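Local coordinates for protein-glutamine deamidase Cif (Burkholderia pseudomallei, PDB 3GQM) that deamidates a glutamine side chain of host NEDD8 to glutamate, which disables cullin-RING ubiquitin ligases and inhibits the host cell cycle, at residues P166-T169 against R173-Y176; L106-I111 against V149-D154. All blocks are in the same frame, centred on the assembly; numbering follows the deposited sequence.

Interaction 1: residues P166-T169 against R173-Y176; sequences PALT and RTAY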
ATOM      1  N   PRO A 166       7.263 -12.248   2.592  1.00 28.01           N
ATOM      2  CA  PRO A 166       8.703 -12.423   2.773  1.00 30.12           C
ATOM      3  C   PRO A 166       9.041 -13.892   2.859  1.00 32.71           C
ATOM      4  O   PRO A 166       8.208 -14.673   3.310  1.00 32.44           O
ATOM      5  CB  PRO A 166       8.994 -11.756   4.126  1.00 29.14           C
ATOM      6  CG  PRO A 166       7.669 -11.652   4.847  1.00 28.61           C
ATOM      7  CD  PRO A 166       6.561 -11.801   3.814  1.00 28.10           C
ATOM      8  N   ALA A 167      10.241 -14.278   2.444  1.00 35.37           N
ATOM      9  CA  ALA A 167      10.659 -15.673   2.714  1.00 39.55           C
ATOM     10  C   ALA A 167      11.099 -15.813   4.183  1.00 41.06           C
ATOM     11  O   ALA A 167      11.878 -15.005   4.706  1.00 41.70           O
ATOM     12  CB  ALA A 167      11.735 -16.136   1.751  1.00 38.31           C
ATOM     13  N   LEU A 168      10.511 -16.793   4.857  1.00 45.16           N
ATOM     14  CA  LEU A 168      10.819 -17.112   6.265  1.00 48.68           C
ATOM     15  C   LEU A 168      11.465 -18.498   6.423  1.00 50.26           C
ATOM     16  O   LEU A 168      10.864 -19.523   6.055  1.00 51.17           O
ATOM     17  CB  LEU A 168       9.563 -16.979   7.150  1.00 48.51           C
ATOM     18  CG  LEU A 168       9.242 -15.637   7.830  1.00 49.95           C
ATOM     19  CD1 LEU A 168       9.783 -14.370   7.136  1.00 48.35           C
ATOM     20  CD2 LEU A 168       7.729 -15.536   8.017  1.00 49.77           C
ATOM     21  N   THR A 169      12.691 -18.505   6.959  1.00 52.47           N
ATOM     22  CA  THR A 169      13.517 -19.728   7.111  1.00 54.15           C
ATOM     23  C   THR A 169      12.819 -20.824   7.936  1.00 55.38           C
ATOM     24  O   THR A 169      12.353 -20.571   9.048  1.00 55.86           O
ATOM     25  CB  THR A 169      14.879 -19.399   7.733  1.00 53.93           C
ATOM     26  OG1 THR A 169      15.402 -18.220   7.109  1.00 56.12           O
ATOM     27  CG2 THR A 169      15.870 -20.554   7.537  1.00 54.45           C
ATOM     28  N   ARG A 173       5.046 -20.128   4.289  1.00 43.85           N
ATOM     29  CA  ARG A 173       4.801 -18.935   3.452  1.00 41.32           C
ATOM     30  C   ARG A 173       3.746 -18.124   4.193  1.00 39.22           C
ATOM     31  O   ARG A 173       2.651 -18.619   4.482  1.00 38.54           O
ATOM     32  CB  ARG A 173       4.261 -19.323   2.067  1.00 40.87           C
ATOM     33  CG  ARG A 173       3.979 -18.176   1.056  1.00 40.88           C
ATOM     34  CD  ARG A 173       5.052 -18.138  -0.112  1.00 41.55           C
ATOM     35  NE  ARG A 173       6.008 -17.058   0.127  1.00 40.07           N
ATOM     36  CZ  ARG A 173       7.073 -16.753  -0.619  1.00 39.96           C
ATOM     37  NH1 ARG A 173       7.827 -15.719  -0.263  1.00 31.77           N
ATOM     38  NH2 ARG A 173       7.397 -17.467  -1.703  1.00 38.64           N
ATOM     39  N   THR A 174       4.106 -16.888   4.490  1.00 35.97           N
ATOM     40  CA  THR A 174       3.397 -16.017   5.402  1.00 34.10           C
ATOM     41  C   THR A 174       3.120 -14.745   4.648  1.00 31.00           C
ATOM     42  O   THR A 174       3.896 -14.371   3.775  1.00 29.95           O
ATOM     43  CB  THR A 174       4.301 -15.691   6.605  1.00 33.84           C
ATOM     44  OG1 THR A 174       4.721 -16.925   7.174  1.00 38.31           O
ATOM     45  CG2 THR A 174       3.577 -14.892   7.659  1.00 32.67           C
ATOM     46  N   ALA A 175       1.991 -14.116   4.968  1.00 29.07           N
ATOM     47  CA  ALA A 175       1.514 -12.958   4.242  1.00 27.51           C
ATOM     48  C   ALA A 175       1.154 -11.886   5.242  1.00 26.53           C
ATOM     49  O   ALA A 175       0.547 -12.186   6.260  1.00 26.95           O
ATOM     50  CB  ALA A 175       0.271 -13.330   3.417  1.00 27.58           C
ATOM     51  N   TYR A 176       1.482 -10.640   4.923  1.00 24.18           N
ATOM     52  CA  TYR A 176       1.082  -9.487   5.692  1.00 23.21           C
ATOM     53  C   TYR A 176       0.411  -8.472   4.749  1.00 23.54           C
ATOM     54  O   TYR A 176       0.731  -8.435   3.547  1.00 24.10           O
ATOM     55  CB  TYR A 176       2.328  -8.844   6.290  1.00 22.84           C
ATOM     56  CG  TYR A 176       3.114  -9.812   7.145  1.00 21.87           C
ATOM     57  CD1 TYR A 176       2.757 -10.025   8.486  1.00 18.88           C
ATOM     58  CD2 TYR A 176       4.175 -10.520   6.622  1.00 24.48           C
ATOM     59  CE1 TYR A 176       3.471 -10.894   9.291  1.00 24.54           C
ATOM     60  CE2 TYR A 176       4.892 -11.422   7.410  1.00 28.66           C
ATOM     61  CZ  TYR A 176       4.540 -11.587   8.756  1.00 26.21           C
ATOM     62  OH  TYR A 176       5.224 -12.487   9.530  1.00 27.40           O
TER
HETATM   63  O   HOH W   1       5.841 -15.511   2.231  1.00 25.61           O

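Interaction 2: residues L106-I111 against V149-D154; sequences LSANNI and VVIVND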
ATOM      1  N   LEU A 106      -1.880   5.623  -3.725  1.00 24.27           N
ATOM      2  CA  LEU A 106      -0.654   6.341  -3.469  1.00 23.87           C
ATOM      3  C   LEU A 106       0.212   5.645  -2.408  1.00 23.83           C
ATOM      4  O   LEU A 106       1.449   5.648  -2.545  1.00 22.80           O
ATOM      5  CB  LEU A 106      -0.972   7.780  -3.027  1.00 24.28           C
ATOM      6  CG  LEU A 106       0.241   8.741  -2.922  1.00 26.00           C
ATOM      7  CD1 LEU A 106       0.830   8.998  -4.323  1.00 25.80           C
ATOM      8  CD2 LEU A 106      -0.129  10.063  -2.255  1.00 24.19           C
ATOM      9  N   SER A 107      -0.417   5.080  -1.359  1.00 22.24           N
ATOM     10  CA  SER A 107       0.342   4.314  -0.352  1.00 23.15           C
ATOM     11  C   SER A 107       0.888   3.005  -0.924  1.00 22.04           C
ATOM     12  O   SER A 107       2.082   2.712  -0.770  1.00 21.41           O
ATOM     13  CB  SER A 107      -0.461   4.052   0.933  1.00 23.83           C
ATOM     14  OG  SER A 107      -1.628   3.236   0.663  1.00 26.28           O
ATOM     15  N   ALA A 108       0.046   2.261  -1.653  1.00 20.70           N
ATOM     16  CA  ALA A 108       0.464   0.998  -2.230  1.00 19.99           C
ATOM     17  C   ALA A 108       1.542   1.211  -3.313  1.00 20.82           C
ATOM     18  O   ALA A 108       2.535   0.465  -3.365  1.00 21.96           O
ATOM     19  CB  ALA A 108      -0.762   0.211  -2.815  1.00 20.08           C
ATOM     20  N   ASN A 109       1.336   2.174  -4.200  1.00 20.46           N
ATOM     21  CA  ASN A 109       2.305   2.430  -5.265  1.00 21.11           C
ATOM     22  C   ASN A 109       3.707   2.794  -4.707  1.00 20.32           C
ATOM     23  O   ASN A 109       4.692   2.245  -5.118  1.00 20.51           O
ATOM     24  CB  ASN A 109       1.788   3.521  -6.218  1.00 21.35           C
ATOM     25  CG  ASN A 109       0.712   3.024  -7.160  1.00 22.24           C
ATOM     26  OD1 ASN A 109       0.534   1.823  -7.369  1.00 26.45           O
ATOM     27  ND2 ASN A 109      -0.050   3.942  -7.683  1.00 22.14           N
ATOM     28  N   ASN A 110       3.755   3.691  -3.744  1.00 20.69           N
ATOM     29  CA  ASN A 110       5.016   4.126  -3.146  1.00 22.14           C
ATOM     30  C   ASN A 110       5.718   3.119  -2.234  1.00 22.26           C
ATOM     31  O   ASN A 110       6.937   2.951  -2.328  1.00 22.38           O
ATOM     32  CB  ASN A 110       4.801   5.470  -2.459  1.00 20.05           C
ATOM     33  CG  ASN A 110       4.731   6.591  -3.493  1.00 23.10           C
ATOM     34  OD1 ASN A 110       5.669   6.740  -4.279  1.00 21.54           O
ATOM     35  ND2 ASN A 110       3.588   7.316  -3.569  1.00 21.61           N
ATOM     36  N   ILE A 111       4.959   2.428  -1.371  1.00 22.77           N
ATOM     37  CA  ILE A 111       5.577   1.351  -0.559  1.00 23.07           C
ATOM     38  C   ILE A 111       6.060   0.185  -1.437  1.00 23.06           C
ATOM     39  O   ILE A 111       7.110  -0.438  -1.151  1.00 23.59           O
ATOM     40  CB  ILE A 111       4.630   0.861   0.574  1.00 23.32           C
ATOM     41  CG1 ILE A 111       4.495   1.982   1.648  1.00 23.43           C
ATOM     42  CG2 ILE A 111       5.164  -0.469   1.158  1.00 22.65           C
ATOM     43  CD1 ILE A 111       3.223   1.871   2.542  1.00 27.90           C
ATOM     44  N   VAL A 149       6.386  -9.077  -3.091  1.00 23.20           N
ATOM     45  CA  VAL A 149       5.257  -8.236  -2.705  1.00 24.00           C
ATOM     46  C   VAL A 149       4.261  -8.227  -3.875  1.00 24.05           C
ATOM     47  O   VAL A 149       4.686  -8.209  -5.026  1.00 24.05           O
ATOM     48  CB  VAL A 149       5.693  -6.831  -2.293  1.00 23.30           C
ATOM     49  CG1 VAL A 149       6.485  -6.110  -3.428  1.00 24.15           C
ATOM     50  CG2 VAL A 149       4.471  -6.008  -1.871  1.00 24.66           C
ATOM     51  N   VAL A 150       2.964  -8.311  -3.565  1.00 23.28           N
ATOM     52  CA  VAL A 150       1.907  -8.374  -4.567  1.00 22.50           C
ATOM     53  C   VAL A 150       1.096  -7.126  -4.424  1.00 22.47           C
ATOM     54  O   VAL A 150       0.684  -6.772  -3.319  1.00 22.10           O
ATOM     55  CB  VAL A 150       0.960  -9.557  -4.333  1.00 22.99           C
ATOM     56  CG1 VAL A 150      -0.205  -9.519  -5.296  1.00 24.87           C
ATOM     57  CG2 VAL A 150       1.725 -10.894  -4.464  1.00 23.32           C
ATOM     58  N   ILE A 151       0.902  -6.424  -5.529  1.00 22.59           N
ATOM     59  CA  ILE A 151       0.088  -5.215  -5.490  1.00 24.11           C
ATOM     60  C   ILE A 151      -1.272  -5.584  -6.068  1.00 24.58           C
ATOM     61  O   ILE A 151      -1.386  -6.210  -7.152  1.00 24.32           O
ATOM     62  CB  ILE A 151       0.780  -3.974  -6.193  1.00 23.84           C
ATOM     63  CG1 ILE A 151      -0.125  -2.734  -6.140  1.00 27.17           C
ATOM     64  CG2 ILE A 151       1.306  -4.353  -7.607  1.00 24.09           C
ATOM     65  CD1 ILE A 151       0.636  -1.343  -6.322  1.00 24.76           C
ATOM     66  N   VAL A 152      -2.304  -5.203  -5.331  1.00 23.79           N
ATOM     67  CA  VAL A 152      -3.635  -5.628  -5.692  1.00 23.76           C
ATOM     68  C   VAL A 152      -4.478  -4.442  -6.027  1.00 23.88           C
ATOM     69  O   VAL A 152      -4.594  -3.465  -5.244  1.00 22.98           O
ATOM     70  CB  VAL A 152      -4.315  -6.455  -4.520  1.00 23.48           C
ATOM     71  CG1 VAL A 152      -5.743  -6.943  -4.911  1.00 24.20           C
ATOM     72  CG2 VAL A 152      -3.457  -7.608  -4.166  1.00 24.22           C
ATOM     73  N   ASN A 153      -5.096  -4.555  -7.188  1.00 24.70           N
ATOM     74  CA  ASN A 153      -6.058  -3.606  -7.638  1.00 27.16           C
ATOM     75  C   ASN A 153      -7.464  -4.263  -7.647  1.00 27.85           C
ATOM     76  O   ASN A 153      -7.860  -4.950  -8.583  1.00 27.86           O
ATOM     77  CB  ASN A 153      -5.625  -3.031  -9.009  1.00 28.27           C
ATOM     78  CG  ASN A 153      -6.492  -1.859  -9.430  1.00 33.61           C
ATOM     79  OD1 ASN A 153      -7.639  -1.760  -9.029  1.00 35.49           O
ATOM     80  ND2 ASN A 153      -5.947  -0.978 -10.244  1.00 38.45           N
ATOM     81  N   ASP A 154      -8.198  -4.042  -6.562  1.00 28.39           N
ATOM     82  CA  ASP A 154      -9.471  -4.699  -6.333  1.00 28.45           C
ATOM     83  C   ASP A 154     -10.676  -3.862  -6.711  1.00 28.37           C
ATOM     84  O   ASP A 154     -11.116  -3.028  -5.899  1.00 27.70           O
ATOM     85  CB  ASP A 154      -9.581  -5.106  -4.842  1.00 29.15           C
ATOM     86  CG  ASP A 154     -10.695  -6.142  -4.608  1.00 32.44           C
ATOM     87  OD1 ASP A 154     -11.843  -5.923  -5.130  1.00 31.10           O
ATOM     88  OD2 ASP A 154     -10.400  -7.175  -3.937  1.00 32.26           O
TER

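Interaction 1: residues P166-T169 against R173-Y176
Pro-166 meets the Tyr-176 ring at its edge. Its CG lies 3.8 Å from Tyr-176 CE2, and its CD sits in the ring plane, 3.9 Å from Tyr-176 CD2. The two side chains cross at about a right angle. Further along, Leu-168 turns its CD2 branch onto Thr-174, 3.4 Å from OG1. No direct hydrogen bond joins the two segments. A water takes that place: it donates to Pro-166 O (2.7 Å) and to Thr-174 O (2.7 Å), and accepts from Arg-173 NE (2.6 Å). The water lies at the edge of the guanidinium, in its plane. Both segments belong to the connection between antiparallel strands 159-165 and 176-178, with Tyr-176 already in the second strand. The water bridges the two arms of this loop, which share no backbone hydrogen bond here. The CB of Arg-173 points away from Pro-166 and Ala-167, with CG anti to the backbone N (chi1 -179°). Bends at chi2 and chi3 bring its end back to them. Arg-173 NH1 is hydrogen-bonded to Lys-146 O, and NH2 to Asp-143 O. Thr-174 OG1 is bonded to Pro-172 O, and Tyr-176 makes a cation-pi contact with Arg-33.

Interaction 2: residues L106-I111 against V149-D154
Ile-151 points from the strand toward the helix and meets it with one methyl group, CD1. Its chain is extended: CG1 stands anti to the backbone N (chi1 179°), and chi2 (159°) carries CD1 outward, away from the strand backbone. Ala-108 faces it from the helix. The Ala-108 CB methyl is 4.1 Å from Ile-151 CD1, and Ala-108 O is 4.0 Å from the same methyl. The short side chain at Ala-108 is consistent with the close approach of the backbones, 7.0 Å between the CA atoms of Ala-108 and Ile-151. Asn-109 reaches the same methyl differently. Its CB points away from the strand, but CG lies anti to the carbonyl carbon (chi1 -76°), and the amide end comes back nearer. Asn-109 OD1 ends 3.3 Å from Ile-151 CD1, and the two side chains run at a slant to each other.

This is helix 104-116 packed on strand 147-154, an inner strand of the antiparallel sheet. The family is placed in the papain-like peptidase clan, and the helix begins at Cys-104, the inferred active-site cysteine. The Ala-108 side chain is about 6 Å from that of Cys-104.

The amide of Asn-109 finds its polar partners elsewhere: OD1 accepts from Lys-160 NZ, and ND2 makes a weak bond to Tyr-58 OH. Around Ile-151, Leu-162 of the neighbouring strand, Phe-112 of helix 104-116 and Tyr-129 of a loop also touch the side chain. Ile-151 pairs through its backbone with Ala-256 of strand 253-260.

Interaction 2 lies in the core, about 4 Å from the chain centre, and all its touching residues are buried. Interaction 1 is only partly buried, about 17 Å from that centre. Their centres are about 18 Å apart and they do not touch. They follow one another along the chain and share one antiparallel sheet. Interaction 2 sets a helix on strand 147-154; interaction 1 joins the two arms of a loop leading to strand 176-178. The chemistry follows the place: a small contact of a single methyl, without a hydrogen bond between the segments, in the core, against a larger one with a bridging water. Interaction 2 is also nearer the inferred active site.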